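Local coordinates for uncharacterized conserved protein YndB, AHSA1/START domain (PDB 6V04) that is of unknown function but belongs to the START/Bet v1-like (SRPBCC) proteins and probably takes part in dynemicin biosynthesis, at residues 149-154 with 243-248; 58-63 with 257-262; 184-189 with 263-268; 195-200 with 212-217. All coordinates share one frame; numbering follows the deposited sequence.

Interaction 1: 149-154 with 243-248; sequences QEIDGS and QGWHRL. With MG (magnesium ion), chain C.
The backbones of Q149-I151 and Q243-H246 run at 153° to each other end to end, with the CA atoms of E150 and Q243 4.8 Å apart. No direct backbone bond spans the two at this point; a water donates to Q149 O and accepts from G244 N. In Q149, CG sits between the backbone N and the carbonyl carbon (chi1 66°), which swings the amide over one face of the H246 ring. The two planes are 22° apart, a stacked arrangement, and Q149 NE2 lies 3.6 Å from H246 NE2. The other end of the amide, Q149 OE1, binds the magnesium ion at 2.0 Å. This junction lies where strand 151-157, at one edge of the second antiparallel sheet, meets the loop that leads from strand 236-243 into helix 252-277, as in the helix-grip fold of START/Bet v1-like proteins. W245 brings the CD1 edge of its indole in plane to Q149 O, at 3.3 Å, while I151 CD1 approaches W245 NE1 obliquely at 3.5 Å. NE1 itself donates to H242 O. Replacing W245 with an alanine would probably open a gap beside I151 and leave H242 O without its indole donor. E150 and Q243 extend side by side, pointing the same way; a weak hydrogen bond of 3.3 Å from Q243 NE2 to E150 OE1 joins them, carboxylate and amide planes being nearly perpendicular.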
# COMPACT_ATOMS: atom_id res chain seq x y z
N GLN A 149 -6.34 4.02 -7.34
CA GLN A 149 -5.94 5.03 -8.31
C GLN A 149 -4.54 5.57 -8.09
O GLN A 149 -3.96 6.13 -9.04
CB GLN A 149 -6.93 6.18 -8.33
CG GLN A 149 -6.98 7.01 -7.06
CD GLN A 149 -8.17 7.95 -7.05
OE1 GLN A 149 -9.33 7.52 -7.16
NE2 GLN A 149 -7.91 9.24 -6.91
N GLU A 150 -3.98 5.48 -6.89
CA GLU A 150 -2.64 5.98 -6.61
C GLU A 150 -1.78 4.85 -6.08
O GLU A 150 -2.29 3.87 -5.53
CB GLU A 150 -2.66 7.15 -5.61
CG GLU A 150 -3.57 6.98 -4.43
CD GLU A 150 -3.76 8.28 -3.68
OE1 GLU A 150 -2.77 8.77 -3.09
OE2 GLU A 150 -4.88 8.84 -3.72
N ILE A 151 -0.47 4.96 -6.34
CA ILE A 151 0.56 4.06 -5.83
C ILE A 151 1.24 4.74 -4.67
O ILE A 151 1.58 5.93 -4.76
CB ILE A 151 1.61 3.71 -6.90
CG1 ILE A 151 0.95 2.99 -8.08
CG2 ILE A 151 2.72 2.87 -6.33
CD1 ILE A 151 1.88 2.86 -9.27
N ASP A 152 1.48 4.01 -3.58
CA ASP A 152 2.34 4.53 -2.53
C ASP A 152 3.04 3.36 -1.85
O ASP A 152 2.70 2.20 -2.05
CB ASP A 152 1.57 5.40 -1.54
CG ASP A 152 0.26 4.83 -1.15
OD1 ASP A 152 0.25 3.65 -0.75
OD2 ASP A 152 -0.75 5.55 -1.25
N GLY A 153 4.05 3.69 -1.08
CA GLY A 153 4.77 2.67 -0.35
C GLY A 153 5.82 3.36 0.49
O GLY A 153 6.13 4.53 0.29
N SER A 154 6.37 2.60 1.43
CA SER A 154 7.45 3.12 2.26
C SER A 154 8.34 1.99 2.74
O SER A 154 7.95 0.82 2.77
CB SER A 154 6.92 3.90 3.47
OG SER A 154 6.48 3.01 4.48
N GLN A 243 1.06 9.23 -8.70
CA GLN A 243 -0.35 9.52 -8.94
C GLN A 243 -0.61 9.80 -10.41
O GLN A 243 0.30 10.13 -11.18
CB GLN A 243 -0.80 10.73 -8.13
CG GLN A 243 -0.75 10.52 -6.62
CD GLN A 243 -1.18 11.74 -5.83
OE1 GLN A 243 -1.03 12.87 -6.29
NE2 GLN A 243 -1.71 11.52 -4.64
N GLY A 244 -1.89 9.72 -10.78
CA GLY A 244 -2.34 10.14 -12.11
C GLY A 244 -2.95 9.04 -12.95
O GLY A 244 -3.53 9.35 -14.01
N TRP A 245 -2.88 7.78 -12.51
CA TRP A 245 -3.25 6.64 -13.34
C TRP A 245 -4.70 6.70 -13.79
O TRP A 245 -5.03 6.28 -14.92
CB TRP A 245 -2.99 5.34 -12.56
CG TRP A 245 -1.60 5.35 -12.04
CD1 TRP A 245 -1.22 5.60 -10.75
CD2 TRP A 245 -0.41 5.20 -12.80
NE1 TRP A 245 0.16 5.59 -10.67
CE2 TRP A 245 0.67 5.34 -11.92
CE3 TRP A 245 -0.16 4.94 -14.15
CZ2 TRP A 245 2.00 5.26 -12.35
CZ3 TRP A 245 1.15 4.85 -14.57
CH2 TRP A 245 2.21 4.99 -13.68
N HIS A 246 -5.57 7.20 -12.94
CA HIS A 246 -6.99 7.28 -13.23
C HIS A 246 -7.37 8.45 -14.14
O HIS A 246 -8.54 8.55 -14.52
CB HIS A 246 -7.77 7.41 -11.92
CG HIS A 246 -7.48 8.68 -11.18
ND1 HIS A 246 -6.21 9.02 -10.77
CD2 HIS A 246 -8.29 9.69 -10.81
CE1 HIS A 246 -6.25 10.20 -10.17
NE2 HIS A 246 -7.50 10.63 -10.18
N ARG A 247 -6.45 9.36 -14.45
CA ARG A 247 -6.77 10.51 -15.29
C ARG A 247 -5.98 10.49 -16.60
O ARG A 247 -5.76 11.55 -17.20
CB ARG A 247 -6.53 11.82 -14.54
CG ARG A 247 -5.18 11.93 -13.85
CD ARG A 247 -4.99 13.34 -13.30
NE ARG A 247 -3.90 13.42 -12.33
CZ ARG A 247 -2.62 13.54 -12.65
NH1 ARG A 247 -1.71 13.60 -11.68
NH2 ARG A 247 -2.23 13.58 -13.91
N LEU A 248 -5.54 9.32 -17.04
CA LEU A 248 -4.77 9.19 -18.27
C LEU A 248 -5.62 9.21 -19.53
O LEU A 248 -5.05 9.37 -20.61
CB LEU A 248 -3.96 7.89 -18.22
CG LEU A 248 -2.88 7.81 -17.14
CD1 LEU A 248 -2.22 6.45 -17.17
CD2 LEU A 248 -1.86 8.91 -17.30
MG MG C . -11.29 8.12 -7.19
O HOH W 1 -3.54 8.87 -8.75

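Interaction 2: 58-63 with 257-262; sequences FGDGDF and TLRHRF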
# COMPACT_ATOMS: atom_id res chain seq x y z
N PHE A 58 -4.48 -7.40 -3.31
CA PHE A 58 -5.63 -6.61 -3.73
C PHE A 58 -5.87 -6.66 -5.24
O PHE A 58 -6.87 -6.11 -5.70
CB PHE A 58 -5.48 -5.18 -3.23
CG PHE A 58 -5.38 -5.12 -1.74
CD1 PHE A 58 -6.48 -5.41 -0.95
CD2 PHE A 58 -4.17 -4.88 -1.13
CE1 PHE A 58 -6.39 -5.41 0.42
CE2 PHE A 58 -4.07 -4.85 0.26
CZ PHE A 58 -5.18 -5.14 1.02
N GLY A 59 -5.00 -7.33 -5.99
CA GLY A 59 -5.23 -7.56 -7.39
C GLY A 59 -4.72 -6.47 -8.30
O GLY A 59 -4.93 -6.57 -9.54
N ASP A 60 -4.05 -5.47 -7.75
CA ASP A 60 -3.59 -4.30 -8.48
C ASP A 60 -2.10 -4.04 -8.28
O ASP A 60 -1.62 -2.95 -8.64
CB ASP A 60 -4.39 -3.05 -8.07
CG ASP A 60 -4.25 -2.71 -6.61
OD1 ASP A 60 -3.53 -3.44 -5.91
OD2 ASP A 60 -4.86 -1.70 -6.21
N GLY A 61 -1.35 -4.99 -7.73
CA GLY A 61 0.03 -4.80 -7.37
C GLY A 61 0.25 -4.64 -5.88
O GLY A 61 1.36 -4.91 -5.41
N ASP A 62 -0.76 -4.23 -5.14
CA ASP A 62 -0.64 -4.03 -3.70
C ASP A 62 -0.91 -5.32 -2.94
O ASP A 62 -1.74 -6.15 -3.34
CB ASP A 62 -1.61 -2.95 -3.21
CG ASP A 62 -1.19 -1.53 -3.59
OD1 ASP A 62 -0.14 -1.33 -4.23
OD2 ASP A 62 -1.96 -0.63 -3.23
N PHE A 63 -0.22 -5.48 -1.82
CA PHE A 63 -0.38 -6.66 -0.98
C PHE A 63 0.23 -6.34 0.38
O PHE A 63 1.01 -5.40 0.51
CB PHE A 63 0.28 -7.89 -1.58
CG PHE A 63 1.78 -7.82 -1.66
CD1 PHE A 63 2.40 -7.19 -2.72
CD2 PHE A 63 2.57 -8.43 -0.69
CE1 PHE A 63 3.78 -7.15 -2.81
CE2 PHE A 63 3.94 -8.39 -0.78
CZ PHE A 63 4.55 -7.75 -1.84
N THR A 257 -3.40 -1.84 -15.84
CA THR A 257 -2.16 -2.56 -16.10
C THR A 257 -0.95 -1.69 -15.83
O THR A 257 0.03 -2.14 -15.22
CB THR A 257 -2.18 -3.08 -17.54
OG1 THR A 257 -3.26 -4.01 -17.69
CG2 THR A 257 -0.89 -3.78 -17.88
N LEU A 258 -0.98 -0.43 -16.26
CA LEU A 258 0.11 0.48 -15.95
C LEU A 258 0.28 0.63 -14.45
O LEU A 258 1.40 0.56 -13.94
CB LEU A 258 -0.14 1.84 -16.59
CG LEU A 258 0.11 1.89 -18.10
CD1 LEU A 258 -0.61 3.08 -18.70
CD2 LEU A 258 1.60 1.94 -18.43
N ARG A 259 -0.82 0.87 -13.72
CA ARG A 259 -0.73 1.05 -12.27
C ARG A 259 -0.10 -0.17 -11.62
O ARG A 259 0.81 -0.05 -10.79
CB ARG A 259 -2.12 1.33 -11.70
CG ARG A 259 -2.12 1.68 -10.22
CD ARG A 259 -2.20 0.48 -9.31
NE ARG A 259 -2.32 0.99 -7.94
CZ ARG A 259 -1.83 0.41 -6.85
NH1 ARG A 259 -1.18 -0.73 -6.88
NH2 ARG A 259 -1.98 1.04 -5.68
N HIS A 260 -0.56 -1.36 -12.00
CA HIS A 260 -0.03 -2.61 -11.46
C HIS A 260 1.46 -2.76 -11.75
O HIS A 260 2.26 -3.08 -10.86
CB HIS A 260 -0.85 -3.77 -12.02
CG HIS A 260 -0.69 -5.06 -11.30
ND1 HIS A 260 -1.73 -5.95 -11.15
CD2 HIS A 260 0.39 -5.63 -10.70
CE1 HIS A 260 -1.30 -7.02 -10.50
NE2 HIS A 260 -0.02 -6.85 -10.23
N ARG A 261 1.87 -2.52 -13.00
CA ARG A 261 3.27 -2.68 -13.36
C ARG A 261 4.15 -1.68 -12.64
O ARG A 261 5.26 -2.02 -12.19
CB ARG A 261 3.44 -2.54 -14.87
CG ARG A 261 2.74 -3.62 -15.69
CD ARG A 261 2.87 -3.34 -17.17
NE ARG A 261 4.26 -3.40 -17.60
CZ ARG A 261 4.85 -2.56 -18.45
NH1 ARG A 261 4.18 -1.57 -19.02
NH2 ARG A 261 6.12 -2.74 -18.76
N PHE A 262 3.71 -0.42 -12.56
CA PHE A 262 4.50 0.56 -11.83
C PHE A 262 4.52 0.25 -10.34
O PHE A 262 5.55 0.50 -9.68
CB PHE A 262 3.95 1.96 -12.09
CG PHE A 262 4.50 2.61 -13.34
CD1 PHE A 262 3.97 2.31 -14.58
CD2 PHE A 262 5.53 3.52 -13.27
CE1 PHE A 262 4.46 2.92 -15.72
CE2 PHE A 262 6.02 4.14 -14.41
CZ PHE A 262 5.49 3.84 -15.64
O HOH W 2 -4.15 -5.76 -12.51
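R259 NH1 makes two hydrogen bonds across the contact, to D60 O and to D62 OD1, each 2.9 Å long. They differ in geometry: D62 OD1 lies in the guanidinium plane on a fairly straight bond (163°), whereas D60 O is met from well above its carbonyl plane. R259 NH2 adds a 3.0 Å bond to D62 OD2, so the guanidinium takes this carboxylate end-on with two nitrogens. The planes of the pair stand 69° apart, and both nitrogens meet the carboxylate oxygens from above its plane. D62 OD2 has a second charged partner in R148, with which it forms a salt bridge. The D60 carboxylate instead lies flat over one guanidinium face, with D60 OD2 centred above it; no N-H points at the D60 carboxylate, and the long ion pair rests on charge alone. D60 has other bonds to hold it: OD1 accepts from D62 N at 3.0 Å, an Asx turn, and OD2 accepts from R148 N. A bend at chi2 (-87°) carries the arginine head to this site, where its rotation is further fixed by R148 O at NE and E150 O at NH2. One face of the H260 ring lies against the D60-G61 peptide, and G61 CA makes a CH-pi contact 3.7 Å from the ring centroid. Water at the ring edge links H260 ND1 to G59 O. The whole is a largely buried salt-bridge network joining the loop between strands 53-57 and 63-72 of the first sheet to helix 252-277, a long C-terminal helix whose packing on an antiparallel sheet is consistent with a START/Bet v1-like fold.

Interaction 3: 184-189 with 263-268; sequences GWFFVV and AATWTA
F186 points its side chain at the helix from the strand, meeting T265 and W266 obliquely with different ring carbons. With CG trans to the backbone N (chi1 -172°), its ring extends far enough for CE1 to come within 4.0 Å of T265 CG2 and for CE2 to reach W266 CZ2 at 3.9 Å. The planes of the two aromatic rings are 41° apart, and the F186 centroid is 5.7 Å from that of the indole six-membered ring. A serine in place of F186 would probably open a gap against W266 and deprive the T265 methyl of its aromatic neighbour. At F187 the side chain turns off the helix, and the main chain makes the contact instead, F187 O lying 3.9 Å from T265 CG2. V188 comes next, its CG1 resting against T265 OG1 at 3.4 Å. That hydroxyl is hydrogen-bonded to R261 O one turn back, so its contact with the valine is packing; the torsion that directs OG1 to this carbonyl also sends CG2 to F186. Strand 184-187 crosses helix segment 263-268 at 96°, their axes 11.0 Å apart. The strand pairs with 196-205 on one side and, through a classic bulge of G184 and W185 facing A177, with 176-178 on the other, while W266 reaches strands 223-230 and 236-243, its NE1 bonded to H242 ND1.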
# COMPACT_ATOMS: atom_id res chain seq x y z
N GLY A 184 16.33 11.21 -17.64
CA GLY A 184 15.42 11.42 -18.75
C GLY A 184 14.55 10.22 -19.08
O GLY A 184 13.59 10.35 -19.83
N TRP A 185 14.87 9.04 -18.52
CA TRP A 185 14.08 7.84 -18.72
C TRP A 185 13.77 7.15 -17.40
O TRP A 185 14.61 7.12 -16.50
CB TRP A 185 14.80 6.81 -19.60
CG TRP A 185 15.29 7.28 -20.93
CD1 TRP A 185 16.58 7.41 -21.32
CD2 TRP A 185 14.49 7.67 -22.04
NE1 TRP A 185 16.64 7.85 -22.61
CE2 TRP A 185 15.37 8.03 -23.08
CE3 TRP A 185 13.11 7.76 -22.27
CZ2 TRP A 185 14.92 8.45 -24.33
CZ3 TRP A 185 12.67 8.19 -23.52
CH2 TRP A 185 13.57 8.54 -24.52
N PHE A 186 12.58 6.57 -17.31
CA PHE A 186 12.15 5.70 -16.22
C PHE A 186 11.76 4.37 -16.84
O PHE A 186 11.00 4.35 -17.82
CB PHE A 186 10.97 6.35 -15.49
CG PHE A 186 10.55 5.65 -14.23
CD1 PHE A 186 9.72 4.54 -14.27
CD2 PHE A 186 10.94 6.14 -12.99
CE1 PHE A 186 9.30 3.91 -13.13
CE2 PHE A 186 10.53 5.51 -11.83
CZ PHE A 186 9.71 4.40 -11.89
N PHE A 187 12.27 3.27 -16.30
CA PHE A 187 12.10 1.95 -16.91
C PHE A 187 11.24 1.03 -16.05
O PHE A 187 11.41 0.95 -14.83
CB PHE A 187 13.45 1.28 -17.12
CG PHE A 187 14.34 2.02 -18.05
CD1 PHE A 187 14.12 1.99 -19.42
CD2 PHE A 187 15.39 2.77 -17.57
CE1 PHE A 187 14.94 2.68 -20.29
CE2 PHE A 187 16.22 3.47 -18.44
CZ PHE A 187 15.99 3.42 -19.80
N VAL A 188 10.32 0.33 -16.71
CA VAL A 188 9.50 -0.72 -16.12
C VAL A 188 9.88 -2.00 -16.85
O VAL A 188 9.44 -2.24 -17.98
CB VAL A 188 8.00 -0.43 -16.23
CG1 VAL A 188 7.19 -1.57 -15.66
CG2 VAL A 188 7.67 0.87 -15.49
N VAL A 189 10.68 -2.84 -16.20
CA VAL A 189 11.29 -3.99 -16.84
C VAL A 189 10.54 -5.24 -16.38
O VAL A 189 10.73 -5.72 -15.26
CB VAL A 189 12.79 -4.07 -16.53
CG1 VAL A 189 13.42 -5.26 -17.25
CG2 VAL A 189 13.48 -2.77 -16.91
N ALA A 263 3.45 -0.30 -9.77
CA ALA A 263 3.49 -0.67 -8.35
C ALA A 263 4.56 -1.72 -8.09
O ALA A 263 5.28 -1.66 -7.08
CB ALA A 263 2.12 -1.17 -7.89
N ALA A 264 4.67 -2.71 -8.97
CA ALA A 264 5.70 -3.73 -8.80
C ALA A 264 7.08 -3.11 -8.95
O ALA A 264 8.03 -3.52 -8.27
CB ALA A 264 5.49 -4.83 -9.83
N THR A 265 7.21 -2.13 -9.84
CA THR A 265 8.50 -1.45 -10.02
C THR A 265 8.89 -0.69 -8.76
O THR A 265 10.04 -0.76 -8.32
CB THR A 265 8.42 -0.51 -11.22
OG1 THR A 265 8.24 -1.30 -12.40
CG2 THR A 265 9.69 0.29 -11.39
N TRP A 266 7.94 0.04 -8.17
CA TRP A 266 8.25 0.77 -6.95
C TRP A 266 8.54 -0.17 -5.79
O TRP A 266 9.41 0.13 -4.97
CB TRP A 266 7.11 1.73 -6.61
CG TRP A 266 7.17 2.98 -7.42
CD1 TRP A 266 6.30 3.38 -8.41
CD2 TRP A 266 8.18 4.00 -7.35
NE1 TRP A 266 6.71 4.58 -8.93
CE2 TRP A 266 7.86 4.98 -8.30
CE3 TRP A 266 9.33 4.18 -6.56
CZ2 TRP A 266 8.64 6.11 -8.50
CZ3 TRP A 266 10.09 5.31 -6.75
CH2 TRP A 266 9.75 6.27 -7.70
N THR A 267 7.84 -1.30 -5.72
CA THR A 267 8.15 -2.30 -4.70
C THR A 267 9.60 -2.75 -4.81
O THR A 267 10.32 -2.81 -3.81
CB THR A 267 7.20 -3.48 -4.82
OG1 THR A 267 5.84 -3.03 -4.63
CG2 THR A 267 7.51 -4.55 -3.80
N ALA A 268 10.06 -3.01 -6.03
CA ALA A 268 11.45 -3.42 -6.25
C ALA A 268 12.42 -2.30 -5.89
O ALA A 268 13.50 -2.55 -5.35
CB ALA A 268 11.63 -3.83 -7.70

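Interaction 4: 195-200 with 212-217; sequences RRFTLR and FAVEIP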
# COMPACT_ATOMS: atom_id res chain seq x y z
N ARG A 195 8.28 -0.46 -22.02
CA ARG A 195 9.37 -0.57 -21.05
C ARG A 195 10.01 0.77 -20.71
O ARG A 195 10.36 1.02 -19.56
CB ARG A 195 10.43 -1.53 -21.59
CG ARG A 195 11.64 -1.69 -20.72
CD ARG A 195 12.41 -2.96 -21.10
NE ARG A 195 11.66 -4.17 -20.79
CZ ARG A 195 12.18 -5.40 -20.85
NH1 ARG A 195 13.44 -5.57 -21.20
NH2 ARG A 195 11.43 -6.45 -20.55
N ARG A 196 10.15 1.66 -21.69
CA ARG A 196 10.85 2.93 -21.54
C ARG A 196 9.85 4.07 -21.50
O ARG A 196 9.04 4.24 -22.42
CB ARG A 196 11.81 3.12 -22.72
CG ARG A 196 12.52 4.45 -22.80
CD ARG A 196 13.33 4.57 -24.09
NE ARG A 196 14.29 3.48 -24.23
CZ ARG A 196 15.57 3.54 -23.86
NH1 ARG A 196 16.06 4.64 -23.29
NH2 ARG A 196 16.35 2.49 -24.05
N PHE A 197 9.90 4.87 -20.43
CA PHE A 197 9.02 6.01 -20.25
C PHE A 197 9.83 7.29 -20.12
O PHE A 197 10.88 7.31 -19.46
CB PHE A 197 8.15 5.83 -19.00
CG PHE A 197 7.23 4.65 -19.09
CD1 PHE A 197 7.69 3.38 -18.78
CD2 PHE A 197 5.93 4.80 -19.50
CE1 PHE A 197 6.85 2.28 -18.88
CE2 PHE A 197 5.09 3.71 -19.61
CZ PHE A 197 5.55 2.45 -19.29
N THR A 198 9.33 8.36 -20.73
CA THR A 198 9.98 9.66 -20.63
C THR A 198 9.79 10.26 -19.23
O THR A 198 8.67 10.35 -18.72
CB THR A 198 9.41 10.62 -21.67
OG1 THR A 198 9.65 10.10 -22.98
CG2 THR A 198 10.05 11.99 -21.54
N LEU A 199 10.89 10.71 -18.65
CA LEU A 199 10.90 11.35 -17.34
C LEU A 199 11.12 12.84 -17.56
O LEU A 199 12.00 13.23 -18.33
CB LEU A 199 12.01 10.75 -16.47
CG LEU A 199 12.04 11.14 -14.99
CD1 LEU A 199 12.73 10.06 -14.17
CD2 LEU A 199 12.77 12.46 -14.84
N ARG A 200 10.30 13.66 -16.90
CA ARG A 200 10.33 15.11 -17.05
C ARG A 200 10.33 15.79 -15.69
O ARG A 200 9.91 15.21 -14.68
CB ARG A 200 9.13 15.65 -17.84
CG ARG A 200 8.93 15.05 -19.22
CD ARG A 200 10.00 15.49 -20.22
NE ARG A 200 9.43 15.70 -21.55
CZ ARG A 200 10.11 15.61 -22.69
NH1 ARG A 200 11.40 15.29 -22.69
NH2 ARG A 200 9.50 15.83 -23.85
N PHE A 212 9.20 14.29 -9.82
CA PHE A 212 9.35 14.22 -11.26
C PHE A 212 8.05 13.71 -11.85
O PHE A 212 7.17 13.22 -11.13
CB PHE A 212 10.55 13.36 -11.70
CG PHE A 212 10.52 11.94 -11.20
CD1 PHE A 212 9.91 10.94 -11.92
CD2 PHE A 212 11.15 11.60 -10.01
CE1 PHE A 212 9.89 9.64 -11.46
CE2 PHE A 212 11.12 10.31 -9.53
CZ PHE A 212 10.50 9.32 -10.26
N ALA A 213 7.94 13.82 -13.16
CA ALA A 213 6.77 13.37 -13.90
C ALA A 213 7.19 12.25 -14.82
O ALA A 213 8.32 12.23 -15.31
CB ALA A 213 6.16 14.51 -14.71
N VAL A 214 6.29 11.29 -15.02
CA VAL A 214 6.51 10.22 -15.99
C VAL A 214 5.40 10.29 -17.03
O VAL A 214 4.21 10.17 -16.70
CB VAL A 214 6.57 8.84 -15.32
CG1 VAL A 214 6.83 7.77 -16.38
CG2 VAL A 214 7.66 8.81 -14.27
N GLU A 215 5.80 10.47 -18.29
CA GLU A 215 4.86 10.52 -19.40
C GLU A 215 4.44 9.11 -19.75
O GLU A 215 5.25 8.18 -19.71
CB GLU A 215 5.50 11.16 -20.62
CG GLU A 215 5.95 12.58 -20.46
CD GLU A 215 6.50 13.16 -21.75
OE1 GLU A 215 6.59 12.42 -22.76
OE2 GLU A 215 6.84 14.36 -21.76
N ILE A 216 3.18 8.96 -20.15
CA ILE A 216 2.61 7.68 -20.55
C ILE A 216 2.20 7.78 -22.02
O ILE A 216 1.38 8.63 -22.37
CB ILE A 216 1.40 7.31 -19.68
CG1 ILE A 216 1.78 7.33 -18.18
CG2 ILE A 216 0.83 5.97 -20.11
CD1 ILE A 216 2.86 6.32 -17.80
N PRO A 217 2.74 6.95 -22.91
CA PRO A 217 2.34 7.00 -24.31
C PRO A 217 0.83 6.90 -24.47
O PRO A 217 0.18 6.00 -23.93
CB PRO A 217 3.06 5.80 -24.94
CG PRO A 217 4.23 5.56 -24.04
CD PRO A 217 3.74 5.88 -22.67
O HOH W 3 6.81 7.97 -22.03
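L199 and F212 cross at about a right angle: with CG anti to the backbone N (chi1 -171°), the leucine carries its methyl CD1 over the ring face of F212, 4.1 Å from the centroid, a CH-pi contact. The F197 ring edge faces E215 O in plane, while CB packs on V214 CG1 at 3.5 Å, and CD2 and CE2 lie obliquely against I216 CD1 and P217 CD. F262 of helix 252-277 meets this ring edge-to-face. The contact joins strands 196-205 and 209-214, an antiparallel beta hairpin, and the residues just after the second strand; L199 with V214 is a non-hydrogen-bonded pair and R200 with A213 a hydrogen-bonded one, linked by R200 N to A213 O and A213 N to R200 O, both 2.9 Å. E215 N donates to T198 O on a nearly straight bond (N-H...O 166°), and a water bridges T198 N and E215 O. Away from L199 and V214, T198 and E215 lie side by side, pointing the same way. The extended E215 chain brings OE2 to 2.9 Å from R200 NE, a salt bridge whose hydrogen bond is weak, the N-H...O angle being 122°; the planes are nearly perpendicular, and R200 is poorly ordered.

Overall arrangement
From the N terminus, 58-63 comes first, and its return partner 257-262 closes the loop of interaction 2, joining the first sheet to helix 252-277. Inside that loop lies interaction 1, which links the start of strand 151-157 to the loop preceding the same helix; the two meet where E150 O accepts from R259 NH2. Interaction 3 starts within both loops but ends at 263-268, beyond their closing segments, so it crosses interactions 1 and 2 and ties the second sheet to the next turns of the helix. Interaction 4, a local hairpin, is nested in all three, and its strand 196-205 pairs with strand 183-187 of interaction 3.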